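PDB 5IZD: D-glyceraldehyde dehydrogenase (NADP(+)) from Thermoplasma acidophilum, which oxidises D-glyceraldehyde to glycerate with NADP(+) in the non-phosphorylated Entner-Doudoroff pathway, working as a homotetramer. Local coordinates for residues V218-M223 with M241-L246; Q134-Y139 with E466-K471; D106-Y111 with K158-L163; Y407-Y412 with R451-A456. All coordinates share one frame; numbering follows the deposited sequence.

Contact 1 (V218-M223 with M241-L246); sequences VNLITM and MAKLIL
The carbonyl oxygen Ile221 O takes a short, nearly straight bond from Ile245 N (2.7 Å, 167° at the hydrogen), and the CA-H of Leu244 leans on the same oxygen. This is the centre of a parallel strand pair, 220-223 beside 243-246, the two strands of a beta-alpha-beta unit whose helix 227-236 crosses over between them in the Rossmann-like cofactor domain. The bonds zigzag as parallel pairing requires: Lys243 N reaches Asn219 O, Ile221 N returns to Lys243 O (2.8 Å), and Met223 N closes on Ile245 O. On one face Leu220 and Lys243 run side by side, Leu220 CD1 lying 3.7 Å from Lys243 CG. The lysine then bends at chi2 (56°), leaving only its aliphatic root against the leucine while NZ goes to a salt bridge with Glu466. Next along, Ile245 lies alongside Thr222, its CB and CG2 both against OG1, which lies anti to the backbone N (chi1 -175°) and bonds to Tyr467 OH and Lys158 NZ, two polar partners for a buried hydroxyl. The other face turns to helix 227-236. There Leu244 lies alongside Ile221 and lays CD2 on its CB (3.8 Å), while Ile221 CD1 reaches back to the methyl of Ala242 (4.0 Å). Met223 touches the bound NADP. It slants across Leu246, whose CD2 sits 3.8 Å from Met223 CB and 4.1 Å from Met223 SD.

Contact 2 (Q134-Y139 with E466-K471); sequences QYKVPY and EYLKLK
An antiparallel strand pair ties strand 130-145 to the C-terminal strand 468-476, in the arm that aldehyde dehydrogenases use for oligomerisation. Two hydrogen-bonded pairs hold it. Tyr135 and Lys471 exchange both backbone bonds, Tyr135 N to Lys471 O being 2.9 Å; Val137 and Lys469 do the same, the tighter leg being Lys469 N to Val137 O at 2.7 Å. Between them, in the non-hydrogen-bonded pair, Leu470 slants across Lys136 and presses CD1 on its CG (3.7 Å), while the extended lysine carries NZ on to Tyr462 of the second subunit. On the other face Val137 meets Lys471 at about a right angle, CG1 to CD 3.9 Å. The Tyr139 ring lies flat over Lys469: CB of the lysine stands 4.1 Å from the ring centroid, only 11° off the normal, a CH-pi contact. Lys469 CG is anti to the backbone N (chi1 -174°), and the bend that follows brings CD within 3.7 Å of Tyr139 OH. At the ring edge, CD1 of Tyr139 meets Tyr467 O at 3.5 Å. The ammonium groups of Lys469 and Lys471 both reach the second subunit, to Thr448 and to the carbonyls of Ser425 and Ile428. Within the chain, helix 39-77 packs on Pro138, and strands 220-224 and 243-247 lie against Tyr139.

Contact 3 (D106-Y111 with K158-L163); sequences DQIQYY and KLAPAL
Pro161 lays its ring over one face of Tyr111: CD stands 3.8 Å from the ring centroid and 20° off the normal, a CH-pi contact, with CD of the proline 3.6 Å from Tyr111 CD2. CB of Pro161 covers the far side of the same face, 3.7 Å from Tyr111 CD1. Beside it the Ala160 methyl points into the other helix and meets Tyr111 CB at 3.7 Å; Ile108 CG1 is a looser neighbour, 4.3 Å from Ala160 CB. The tyrosine reaches this spot because CG is anti to its carbonyl carbon (chi1 -72°); its opposite face is backed by Tyr110 CD2, which leaves the ring held between two neighbours. Putting an alanine at Tyr111 would probably open a gap over Pro161 and leave its ring without an aromatic face. No hydrogen bond crosses between the helices. Pro161 has no N-H to give, so helix 153-164 kinks there, and the bond from Ala162 N to Lys158 O is weak. Helix 39-77 closes over Ile108, and Tyr467 packs on Pro161. The two segments run nearly parallel, their axes 8.8 Å apart and 13° off alignment. Helix 153-164 is the connection of a beta-alpha-beta crossover between the neighbouring parallel strands 130-145 and 168-172, and helix 94-112 packs along it.

Contact 4 (Y407-Y412 with R451-A456); sequences YGLASY and RMTGQA
The guanidinium of Arg451 turns an edge to the carbonyl of Tyr407. NH2 bonds to Tyr407 O at 2.7 Å, on a lone pair in the carbonyl plane, though the oxygen is tilted 27° out of the guanidinium plane; NE adds a weak bond to the same oxygen at 3.0 Å. The chain runs straight through chi2 and folds at chi3 (-58°), which brings the NE and NH2 edge to Tyr407 O. Gly408 follows closely, its CA 3.7 Å from Arg451 NH2, leaving little room for a side chain. With a leucine in place of Arg451, Tyr407 O would probably lose both of these donors and the Phe430 ring its cation-pi partner. Further along, Thr453 and Leu409 cross at about a right angle, Thr453 CG2 lying 3.8 Å from Leu409 CB. The hydroxyl of Thr453, bonded to Phe450 O, faces the Gly408 backbone, with OG1 3.2 Å from Gly408 C. A water accepts from Gly408 N at 2.9 Å and sits next to Thr453 OG1, too close for that second link to be more than doubtful. Tyr407 OH bonds to Glu381 N, and Leu409 packs on Glu247, the predicted proton acceptor. The contact thus seats the loop leading into strand 410-414 of the catalytic-domain sheet against the loop before strand 454-455, close to the active site of an aldehyde dehydrogenase.

How the contacts relate
Contacts 1, 2 and 4 all reach one mixed sheet: strand 220-224 lies between 130-145 and 243-247, 130-145 also pairs with the C-terminal strand 468-476, and 454-455 borders 243-247, with Leu246 O near Gln455 N. Contact 3 lies beside that sheet, its helix 153-164 following strand 130-145 in the chain. Centres of contacts 1 and 2 are about 14 Å apart, those of contacts 2 and 4 about 25 Å. Along the chain contact 3 closes first, then contact 1, then contact 4; contact 2 encloses contacts 1 and 4 and interleaves with contact 3. Contact 2 thus brings the last strand of the chain back to strand 130-145, and contacts 1, 2 and 4 all touch the second subunit.

Contact 1 (V218-M223 with M241-L246)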
loop_
_atom_site.group_PDB
_atom_site.type_symbol
_atom_site.label_atom_id
_atom_site.label_comp_id
_atom_site.label_asym_id
_atom_site.label_seq_id
_atom_site.Cartn_x
_atom_site.Cartn_y
_atom_site.Cartn_z
ATOM N N VAL A 218 -8.688 -21.560 19.689
ATOM C CA VAL A 218 -7.872 -20.352 19.670
ATOM C C VAL A 218 -7.326 -20.138 18.275
ATOM O O VAL A 218 -6.800 -21.061 17.668
ATOM C CB VAL A 218 -6.762 -20.442 20.752
ATOM C CG1 VAL A 218 -5.727 -19.354 20.611
ATOM C CG2 VAL A 218 -7.398 -20.303 22.099
ATOM N N ASN A 219 -7.430 -18.918 17.751
ATOM C CA ASN A 219 -6.947 -18.672 16.380
ATOM C C ASN A 219 -5.649 -17.865 16.274
ATOM O O ASN A 219 -4.919 -17.951 15.247
ATOM C CB ASN A 219 -8.049 -17.969 15.591
ATOM C CG ASN A 219 -9.346 -18.779 15.530
ATOM O OD1 ASN A 219 -10.399 -18.314 15.978
ATOM N ND2 ASN A 219 -9.273 -19.996 15.001
ATOM N N LEU A 220 -5.379 -17.063 17.315
ATOM C CA LEU A 220 -4.244 -16.144 17.320
ATOM C C LEU A 220 -3.800 -15.922 18.789
ATOM O O LEU A 220 -4.633 -15.871 19.732
ATOM C CB LEU A 220 -4.593 -14.834 16.618
ATOM C CG LEU A 220 -3.491 -13.769 16.440
ATOM C CD1 LEU A 220 -3.848 -12.830 15.319
ATOM C CD2 LEU A 220 -3.381 -12.943 17.756
ATOM N N ILE A 221 -2.494 -15.955 18.976
ATOM C CA ILE A 221 -1.842 -15.672 20.255
ATOM C C ILE A 221 -0.924 -14.469 20.080
ATOM O O ILE A 221 -0.001 -14.468 19.225
ATOM C CB ILE A 221 -1.078 -16.892 20.789
ATOM C CG1 ILE A 221 -2.085 -18.016 21.109
ATOM C CG2 ILE A 221 -0.393 -16.569 22.128
ATOM C CD1 ILE A 221 -1.507 -19.399 21.096
ATOM N N THR A 222 -1.198 -13.442 20.869
ATOM C CA THR A 222 -0.386 -12.263 20.966
ATOM C C THR A 222 0.240 -12.193 22.370
ATOM O O THR A 222 -0.486 -12.228 23.376
ATOM C CB THR A 222 -1.152 -10.985 20.572
ATOM O OG1 THR A 222 -0.240 -9.882 20.593
ATOM C CG2 THR A 222 -2.345 -10.664 21.450
ATOM N N MET A 223 1.570 -12.173 22.443
ATOM C CA MET A 223 2.281 -12.405 23.723
ATOM C C MET A 223 3.552 -11.599 23.769
ATOM O O MET A 223 4.231 -11.427 22.732
ATOM C CB MET A 223 2.611 -13.890 23.936
ATOM C CG MET A 223 3.523 -14.192 25.100
ATOM S SD MET A 223 5.283 -14.195 24.722
ATOM C CE MET A 223 6.048 -14.846 26.214
ATOM N N MET A 241 -2.192 -24.514 15.116
ATOM C CA MET A 241 -1.631 -23.607 14.123
ATOM C C MET A 241 -2.059 -22.161 14.328
ATOM O O MET A 241 -2.187 -21.410 13.364
ATOM C CB MET A 241 -1.959 -24.086 12.679
ATOM C CG MET A 241 -1.126 -25.269 12.278
ATOM S SD MET A 241 0.551 -24.736 11.860
ATOM C CE MET A 241 1.399 -26.246 12.300
ATOM N N ALA A 242 -2.208 -21.747 15.582
ATOM C CA ALA A 242 -2.511 -20.360 15.832
ATOM C C ALA A 242 -1.453 -19.453 15.178
ATOM O O ALA A 242 -0.278 -19.811 15.105
ATOM C CB ALA A 242 -2.645 -20.072 17.322
ATOM N N LYS A 243 -1.907 -18.322 14.643
ATOM C CA LYS A 243 -1.072 -17.230 14.291
ATOM C C LYS A 243 -0.412 -16.680 15.560
ATOM O O LYS A 243 -1.089 -16.454 16.610
ATOM C CB LYS A 243 -1.919 -16.172 13.571
ATOM C CG LYS A 243 -1.353 -14.754 13.427
ATOM C CD LYS A 243 -0.053 -14.719 12.756
ATOM C CE LYS A 243 0.464 -13.285 12.689
ATOM N NZ LYS A 243 -0.277 -12.458 11.733
ATOM N N LEU A 244 0.916 -16.529 15.494
ATOM C CA LEU A 244 1.711 -16.057 16.641
ATOM C C LEU A 244 2.226 -14.628 16.453
ATOM O O LEU A 244 2.774 -14.254 15.355
ATOM C CB LEU A 244 2.862 -17.008 16.870
ATOM C CG LEU A 244 2.431 -18.434 17.265
ATOM C CD1 LEU A 244 3.634 -19.250 17.715
ATOM C CD2 LEU A 244 1.376 -18.512 18.348
ATOM N N ILE A 245 2.004 -13.795 17.477
ATOM C CA ILE A 245 2.644 -12.481 17.579
ATOM C C ILE A 245 3.342 -12.527 18.920
ATOM O O ILE A 245 2.636 -12.575 19.971
ATOM C CB ILE A 245 1.663 -11.309 17.556
ATOM C CG1 ILE A 245 0.768 -11.288 16.292
ATOM C CG2 ILE A 245 2.436 -9.988 17.724
ATOM C CD1 ILE A 245 -0.433 -10.333 16.396
ATOM N N LEU A 246 4.668 -12.656 18.898
ATOM C CA LEU A 246 5.489 -12.893 20.090
ATOM C C LEU A 246 6.616 -11.889 20.081
ATOM O O LEU A 246 7.370 -11.788 19.067
ATOM C CB LEU A 246 6.162 -14.267 20.097
ATOM C CG LEU A 246 5.283 -15.494 19.903
ATOM C CD1 LEU A 246 6.145 -16.754 19.836
ATOM C CD2 LEU A 246 4.243 -15.569 20.987
#

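Contact 2 (Q134-Y139 with E466-K471)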
loop_
_atom_site.group_PDB
_atom_site.type_symbol
_atom_site.label_atom_id
_atom_site.label_comp_id
_atom_site.label_asym_id
_atom_site.label_seq_id
_atom_site.Cartn_x
_atom_site.Cartn_y
_atom_site.Cartn_z
ATOM N N GLN A 134 -9.614 -9.894 -2.575
ATOM C CA GLN A 134 -8.909 -10.254 -1.337
ATOM C C GLN A 134 -9.451 -9.485 -0.166
ATOM O O GLN A 134 -9.247 -8.318 -0.084
ATOM C CB GLN A 134 -7.425 -10.047 -1.547
ATOM C CG GLN A 134 -6.936 -10.939 -2.674
ATOM C CD GLN A 134 -5.508 -10.742 -3.020
ATOM O OE1 GLN A 134 -5.025 -9.617 -3.130
ATOM N NE2 GLN A 134 -4.801 -11.838 -3.207
ATOM N N TYR A 135 -10.151 -10.160 0.739
ATOM C CA TYR A 135 -10.770 -9.510 1.893
ATOM C C TYR A 135 -9.849 -9.653 3.098
ATOM O O TYR A 135 -9.126 -10.624 3.192
ATOM C CB TYR A 135 -12.099 -10.180 2.272
ATOM C CG TYR A 135 -13.271 -9.875 1.401
ATOM C CD1 TYR A 135 -13.118 -9.474 0.091
ATOM C CD2 TYR A 135 -14.574 -10.006 1.890
ATOM C CE1 TYR A 135 -14.206 -9.221 -0.697
ATOM C CE2 TYR A 135 -15.669 -9.740 1.076
ATOM C CZ TYR A 135 -15.467 -9.351 -0.220
ATOM O OH TYR A 135 -16.471 -9.077 -1.099
ATOM N N LYS A 136 -9.915 -8.712 4.015
ATOM C CA LYS A 136 -9.182 -8.786 5.262
ATOM C C LYS A 136 -10.234 -8.960 6.346
ATOM O O LYS A 136 -11.141 -8.126 6.443
ATOM C CB LYS A 136 -8.363 -7.535 5.435
ATOM C CG LYS A 136 -7.006 -7.705 4.805
ATOM C CD LYS A 136 -6.138 -6.489 4.908
ATOM C CE LYS A 136 -4.968 -6.738 3.992
ATOM N NZ LYS A 136 -4.053 -5.585 3.980
ATOM N N VAL A 137 -10.159 -10.081 7.083
ATOM C CA VAL A 137 -11.186 -10.472 8.046
ATOM C C VAL A 137 -10.507 -10.836 9.394
ATOM O O VAL A 137 -9.358 -11.241 9.406
ATOM C CB VAL A 137 -12.006 -11.675 7.568
ATOM C CG1 VAL A 137 -12.778 -11.342 6.327
ATOM C CG2 VAL A 137 -11.147 -12.898 7.326
ATOM N N PRO A 138 -11.247 -10.770 10.489
ATOM C CA PRO A 138 -10.590 -11.169 11.752
ATOM C C PRO A 138 -10.191 -12.660 11.760
ATOM O O PRO A 138 -10.778 -13.461 11.032
ATOM C CB PRO A 138 -11.643 -10.839 12.841
ATOM C CG PRO A 138 -12.869 -10.421 12.138
ATOM C CD PRO A 138 -12.605 -10.248 10.682
ATOM N N TYR A 139 -9.161 -12.998 12.516
ATOM C CA TYR A 139 -8.797 -14.418 12.798
ATOM C C TYR A 139 -9.853 -15.101 13.617
ATOM O O TYR A 139 -10.017 -16.308 13.522
ATOM C CB TYR A 139 -7.457 -14.568 13.546
ATOM C CG TYR A 139 -6.266 -14.442 12.667
ATOM C CD1 TYR A 139 -5.795 -13.208 12.299
ATOM C CD2 TYR A 139 -5.620 -15.566 12.189
ATOM C CE1 TYR A 139 -4.710 -13.090 11.460
ATOM C CE2 TYR A 139 -4.512 -15.475 11.334
ATOM C CZ TYR A 139 -4.087 -14.235 10.949
ATOM O OH TYR A 139 -3.002 -14.088 10.152
ATOM N N GLU A 466 -1.525 -7.582 11.462
ATOM C CA GLU A 466 -1.247 -8.924 11.965
ATOM C C GLU A 466 -2.488 -9.565 12.549
ATOM O O GLU A 466 -2.534 -10.796 12.668
ATOM C CB GLU A 466 -0.118 -8.966 13.026
ATOM C CG GLU A 466 1.263 -8.498 12.542
ATOM C CD GLU A 466 1.979 -9.394 11.505
ATOM O OE1 GLU A 466 1.414 -10.400 10.988
ATOM O OE2 GLU A 466 3.158 -9.065 11.200
ATOM N N TYR A 467 -3.479 -8.760 12.907
ATOM C CA TYR A 467 -4.733 -9.291 13.471
ATOM C C TYR A 467 -5.862 -9.539 12.445
ATOM O O TYR A 467 -6.997 -9.923 12.800
ATOM C CB TYR A 467 -5.227 -8.331 14.550
ATOM C CG TYR A 467 -4.302 -8.245 15.753
ATOM C CD1 TYR A 467 -4.441 -9.130 16.818
ATOM C CD2 TYR A 467 -3.279 -7.272 15.838
ATOM C CE1 TYR A 467 -3.623 -9.038 17.958
ATOM C CE2 TYR A 467 -2.444 -7.193 16.963
ATOM C CZ TYR A 467 -2.632 -8.061 18.023
ATOM O OH TYR A 467 -1.797 -8.009 19.119
ATOM N N LEU A 468 -5.542 -9.304 11.176
ATOM C CA LEU A 468 -6.450 -9.576 10.061
ATOM C C LEU A 468 -5.873 -10.694 9.198
ATOM O O LEU A 468 -4.666 -10.746 8.914
ATOM C CB LEU A 468 -6.627 -8.307 9.236
ATOM C CG LEU A 468 -7.350 -7.173 9.935
ATOM C CD1 LEU A 468 -7.125 -5.857 9.186
ATOM C CD2 LEU A 468 -8.833 -7.469 9.977
ATOM N N LYS A 469 -6.769 -11.587 8.771
ATOM C CA LYS A 469 -6.455 -12.617 7.797
ATOM C C LYS A 469 -6.949 -12.247 6.402
ATOM O O LYS A 469 -8.113 -11.891 6.253
ATOM C CB LYS A 469 -7.116 -13.920 8.216
ATOM C CG LYS A 469 -6.737 -15.095 7.337
ATOM C CD LYS A 469 -5.346 -15.574 7.711
ATOM C CE LYS A 469 -4.878 -16.652 6.764
ATOM N NZ LYS A 469 -3.555 -17.071 7.302
ATOM N N LEU A 470 -6.092 -12.400 5.413
ATOM C CA LEU A 470 -6.418 -12.150 4.027
ATOM C C LEU A 470 -7.029 -13.435 3.486
ATOM O O LEU A 470 -6.520 -14.473 3.732
ATOM C CB LEU A 470 -5.158 -11.796 3.264
ATOM C CG LEU A 470 -5.208 -11.020 1.947
ATOM C CD1 LEU A 470 -6.023 -9.766 1.952
ATOM C CD2 LEU A 470 -3.834 -10.710 1.396
ATOM N N LYS A 471 -8.134 -13.363 2.772
ATOM C CA LYS A 471 -8.772 -14.562 2.164
ATOM C C LYS A 471 -9.130 -14.159 0.735
ATOM O O LYS A 471 -9.406 -12.982 0.513
ATOM C CB LYS A 471 -10.030 -14.957 2.965
ATOM C CG LYS A 471 -11.209 -14.068 2.746
ATOM C CD LYS A 471 -12.321 -14.208 3.741
ATOM C CE LYS A 471 -12.906 -15.589 3.930
ATOM N NZ LYS A 471 -13.708 -16.109 2.781
#

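Contact 3 (D106-Y111 with K158-L163)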
loop_
_atom_site.group_PDB
_atom_site.type_symbol
_atom_site.label_atom_id
_atom_site.label_comp_id
_atom_site.label_asym_id
_atom_site.label_seq_id
_atom_site.Cartn_x
_atom_site.Cartn_y
_atom_site.Cartn_z
ATOM N N ASP A 106 -2.503 7.194 24.185
ATOM C CA ASP A 106 -2.039 7.353 22.822
ATOM C C ASP A 106 -2.229 6.109 21.947
ATOM O O ASP A 106 -2.554 6.232 20.812
ATOM C CB ASP A 106 -0.577 7.759 22.784
ATOM C CG ASP A 106 -0.045 7.978 21.340
ATOM O OD1 ASP A 106 -0.366 8.970 20.738
ATOM O OD2 ASP A 106 0.696 7.157 20.814
ATOM N N GLN A 107 -2.049 4.926 22.494
ATOM C CA GLN A 107 -2.101 3.730 21.718
ATOM C C GLN A 107 -3.521 3.367 21.365
ATOM O O GLN A 107 -3.819 2.949 20.249
ATOM C CB GLN A 107 -1.463 2.560 22.460
ATOM C CG GLN A 107 0.043 2.521 22.407
ATOM C CD GLN A 107 0.535 1.291 23.153
ATOM O OE1 GLN A 107 0.893 0.287 22.535
ATOM N NE2 GLN A 107 0.448 1.324 24.486
ATOM N N ILE A 108 -4.394 3.461 22.364
ATOM C CA ILE A 108 -5.786 3.177 22.124
ATOM C C ILE A 108 -6.353 4.147 21.045
ATOM O O ILE A 108 -7.082 3.715 20.146
ATOM C CB ILE A 108 -6.604 3.240 23.403
ATOM C CG1 ILE A 108 -6.268 2.042 24.305
ATOM C CG2 ILE A 108 -8.080 3.197 23.050
ATOM C CD1 ILE A 108 -6.801 2.198 25.729
ATOM N N GLN A 109 -6.019 5.439 21.124
ATOM C CA GLN A 109 -6.399 6.390 20.076
ATOM C C GLN A 109 -5.896 5.952 18.689
ATOM O O GLN A 109 -6.676 5.802 17.772
ATOM C CB GLN A 109 -5.866 7.768 20.378
ATOM C CG GLN A 109 -6.212 8.802 19.326
ATOM C CD GLN A 109 -7.685 9.144 19.253
ATOM O OE1 GLN A 109 -8.412 8.978 20.203
ATOM N NE2 GLN A 109 -8.121 9.634 18.105
ATOM N N TYR A 110 -4.609 5.683 18.616
ATOM C CA TYR A 110 -3.941 5.361 17.370
ATOM C C TYR A 110 -4.562 4.123 16.714
ATOM O O TYR A 110 -4.870 4.169 15.520
ATOM C CB TYR A 110 -2.467 5.137 17.587
ATOM C CG TYR A 110 -1.768 4.592 16.348
ATOM C CD1 TYR A 110 -1.281 5.457 15.333
ATOM C CD2 TYR A 110 -1.578 3.205 16.186
ATOM C CE1 TYR A 110 -0.630 4.940 14.210
ATOM C CE2 TYR A 110 -0.985 2.695 15.040
ATOM C CZ TYR A 110 -0.509 3.572 14.065
ATOM O OH TYR A 110 0.077 3.019 12.965
ATOM N N TYR A 111 -4.780 3.044 17.482
ATOM C CA TYR A 111 -5.332 1.834 16.899
ATOM C C TYR A 111 -6.780 2.002 16.458
ATOM O O TYR A 111 -7.173 1.499 15.369
ATOM C CB TYR A 111 -5.169 0.613 17.796
ATOM C CG TYR A 111 -3.744 0.129 17.883
ATOM C CD1 TYR A 111 -3.090 -0.354 16.777
ATOM C CD2 TYR A 111 -3.047 0.161 19.077
ATOM C CE1 TYR A 111 -1.793 -0.766 16.828
ATOM C CE2 TYR A 111 -1.749 -0.284 19.163
ATOM C CZ TYR A 111 -1.119 -0.762 18.029
ATOM O OH TYR A 111 0.204 -1.196 18.050
ATOM N N LYS A 158 -2.210 -4.737 22.838
ATOM C CA LYS A 158 -2.834 -5.942 22.354
ATOM C C LYS A 158 -4.362 -5.856 22.191
ATOM O O LYS A 158 -4.889 -6.290 21.153
ATOM C CB LYS A 158 -2.444 -7.091 23.293
ATOM C CG LYS A 158 -0.934 -7.294 23.226
ATOM C CD LYS A 158 -0.454 -8.506 23.969
ATOM C CE LYS A 158 1.049 -8.483 24.149
ATOM N NZ LYS A 158 1.744 -8.653 22.859
ATOM N N LEU A 159 -5.072 -5.274 23.161
ATOM C CA LEU A 159 -6.547 -5.200 23.090
ATOM C C LEU A 159 -7.029 -4.228 22.019
ATOM O O LEU A 159 -7.938 -4.551 21.288
ATOM C CB LEU A 159 -7.222 -4.796 24.422
ATOM C CG LEU A 159 -7.101 -5.660 25.669
ATOM C CD1 LEU A 159 -7.851 -4.990 26.779
ATOM C CD2 LEU A 159 -7.642 -7.044 25.501
ATOM N N ALA A 160 -6.448 -3.043 21.925
ATOM C CA ALA A 160 -6.971 -2.069 20.930
ATOM C C ALA A 160 -6.978 -2.588 19.498
ATOM O O ALA A 160 -8.047 -2.577 18.869
ATOM C CB ALA A 160 -6.311 -0.711 21.028
ATOM N N PRO A 161 -5.830 -3.116 19.005
ATOM C CA PRO A 161 -5.880 -3.541 17.597
ATOM C C PRO A 161 -6.681 -4.822 17.406
ATOM O O PRO A 161 -7.289 -5.012 16.345
ATOM C CB PRO A 161 -4.412 -3.806 17.233
ATOM C CG PRO A 161 -3.702 -3.991 18.547
ATOM C CD PRO A 161 -4.448 -3.139 19.518
ATOM N N ALA A 162 -6.616 -5.727 18.364
ATOM C CA ALA A 162 -7.391 -6.968 18.271
ATOM C C ALA A 162 -8.883 -6.692 18.156
ATOM O O ALA A 162 -9.574 -7.201 17.225
ATOM C CB ALA A 162 -7.083 -7.917 19.436
ATOM N N LEU A 163 -9.358 -5.822 19.042
ATOM C CA LEU A 163 -10.757 -5.426 19.034
ATOM C C LEU A 163 -11.157 -4.578 17.823
ATOM O O LEU A 163 -12.218 -4.777 17.269
ATOM C CB LEU A 163 -11.108 -4.700 20.345
ATOM C CG LEU A 163 -11.040 -5.604 21.590
ATOM C CD1 LEU A 163 -11.150 -4.761 22.873
ATOM C CD2 LEU A 163 -12.100 -6.695 21.658
#

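Contact 4 (Y407-Y412 with R451-A456)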
loop_
_atom_site.group_PDB
_atom_site.type_symbol
_atom_site.label_atom_id
_atom_site.label_comp_id
_atom_site.label_asym_id
_atom_site.label_seq_id
_atom_site.Cartn_x
_atom_site.Cartn_y
_atom_site.Cartn_z
ATOM N N TYR A 407 20.054 -12.348 20.178
ATOM C CA TYR A 407 18.977 -11.405 20.200
ATOM C C TYR A 407 19.060 -10.441 19.036
ATOM O O TYR A 407 20.055 -10.401 18.292
ATOM C CB TYR A 407 18.999 -10.661 21.511
ATOM C CG TYR A 407 18.914 -11.531 22.732
ATOM C CD1 TYR A 407 17.685 -12.009 23.208
ATOM C CD2 TYR A 407 20.063 -11.844 23.453
ATOM C CE1 TYR A 407 17.626 -12.799 24.347
ATOM C CE2 TYR A 407 20.025 -12.602 24.608
ATOM C CZ TYR A 407 18.796 -13.056 25.084
ATOM O OH TYR A 407 18.801 -13.822 26.236
ATOM N N GLY A 408 17.981 -9.690 18.858
ATOM C CA GLY A 408 17.812 -8.807 17.718
ATOM C C GLY A 408 16.720 -7.760 17.716
ATOM O O GLY A 408 16.124 -7.413 16.633
ATOM N N LEU A 409 16.414 -7.212 18.881
ATOM C CA LEU A 409 15.319 -6.259 18.913
ATOM C C LEU A 409 15.848 -4.819 18.786
ATOM O O LEU A 409 16.033 -4.355 17.643
ATOM C CB LEU A 409 14.391 -6.552 20.066
ATOM C CG LEU A 409 13.278 -5.594 20.499
ATOM C CD1 LEU A 409 12.566 -4.965 19.367
ATOM C CD2 LEU A 409 12.281 -6.310 21.415
ATOM N N ALA A 410 16.181 -4.144 19.885
ATOM C CA ALA A 410 16.609 -2.735 19.802
ATOM C C ALA A 410 18.109 -2.560 19.795
ATOM O O ALA A 410 18.855 -3.484 20.123
ATOM C CB ALA A 410 16.033 -1.962 20.964
ATOM N N SER A 411 18.526 -1.355 19.421
ATOM C CA SER A 411 19.917 -0.986 19.357
ATOM C C SER A 411 19.990 0.554 19.299
ATOM O O SER A 411 18.978 1.192 18.967
ATOM C CB SER A 411 20.592 -1.639 18.114
ATOM O OG SER A 411 20.008 -1.140 16.930
ATOM N N TYR A 412 21.151 1.110 19.674
ATOM C CA TYR A 412 21.365 2.553 19.842
ATOM C C TYR A 412 22.703 2.934 19.253
ATOM O O TYR A 412 23.690 2.222 19.455
ATOM C CB TYR A 412 21.322 2.998 21.325
ATOM C CG TYR A 412 20.015 2.643 22.012
ATOM C CD1 TYR A 412 19.846 1.411 22.576
ATOM C CD2 TYR A 412 18.972 3.554 22.099
ATOM C CE1 TYR A 412 18.653 1.058 23.219
ATOM C CE2 TYR A 412 17.736 3.202 22.714
ATOM C CZ TYR A 412 17.580 1.953 23.257
ATOM O OH TYR A 412 16.391 1.550 23.805
ATOM N N ARG A 451 16.211 -12.861 14.774
ATOM C CA ARG A 451 16.780 -13.941 15.553
ATOM C C ARG A 451 15.794 -14.341 16.694
ATOM O O ARG A 451 14.647 -14.592 16.418
ATOM C CB ARG A 451 18.194 -13.598 15.989
ATOM C CG ARG A 451 19.158 -13.600 14.776
ATOM C CD ARG A 451 20.569 -13.226 15.105
ATOM N NE ARG A 451 20.727 -11.893 15.732
ATOM C CZ ARG A 451 20.665 -10.696 15.099
ATOM N NH1 ARG A 451 20.391 -10.585 13.781
ATOM N NH2 ARG A 451 20.856 -9.583 15.795
ATOM N N MET A 452 16.192 -14.308 17.957
ATOM C CA MET A 452 15.309 -14.853 18.996
ATOM C C MET A 452 14.254 -13.885 19.492
ATOM O O MET A 452 13.585 -14.201 20.485
ATOM C CB MET A 452 16.120 -15.421 20.189
ATOM C CG MET A 452 16.976 -16.658 19.914
ATOM S SD MET A 452 16.094 -17.992 19.100
ATOM C CE MET A 452 14.977 -18.422 20.458
ATOM N N THR A 453 14.014 -12.784 18.801
ATOM C CA THR A 453 13.093 -11.770 19.221
ATOM C C THR A 453 11.640 -12.286 19.217
ATOM O O THR A 453 10.843 -11.883 20.040
ATOM C CB THR A 453 13.142 -10.502 18.330
ATOM O OG1 THR A 453 14.482 -9.943 18.264
ATOM C CG2 THR A 453 12.136 -9.427 18.868
ATOM N N GLY A 454 11.265 -13.092 18.227
ATOM C CA GLY A 454 9.967 -13.745 18.303
ATOM C C GLY A 454 9.323 -13.891 16.946
ATOM O O GLY A 454 9.939 -14.451 16.040
ATOM N N GLN A 455 8.083 -13.467 16.828
ATOM C CA GLN A 455 7.272 -13.715 15.626
ATOM C C GLN A 455 6.461 -12.446 15.416
ATOM O O GLN A 455 5.878 -11.880 16.364
ATOM C CB GLN A 455 6.334 -14.933 15.791
ATOM C CG GLN A 455 7.002 -16.311 16.021
ATOM C CD GLN A 455 7.836 -16.792 14.818
ATOM O OE1 GLN A 455 7.646 -16.313 13.741
ATOM N NE2 GLN A 455 8.802 -17.627 15.031
ATOM N N ALA A 456 6.429 -12.037 14.156
ATOM C CA ALA A 456 5.659 -10.943 13.663
ATOM C C ALA A 456 6.080 -9.649 14.381
ATOM O O ALA A 456 7.258 -9.489 14.667
ATOM C CB ALA A 456 4.193 -11.244 13.761
HETATM O O HOH W 1 15.706 -10.318 20.459
#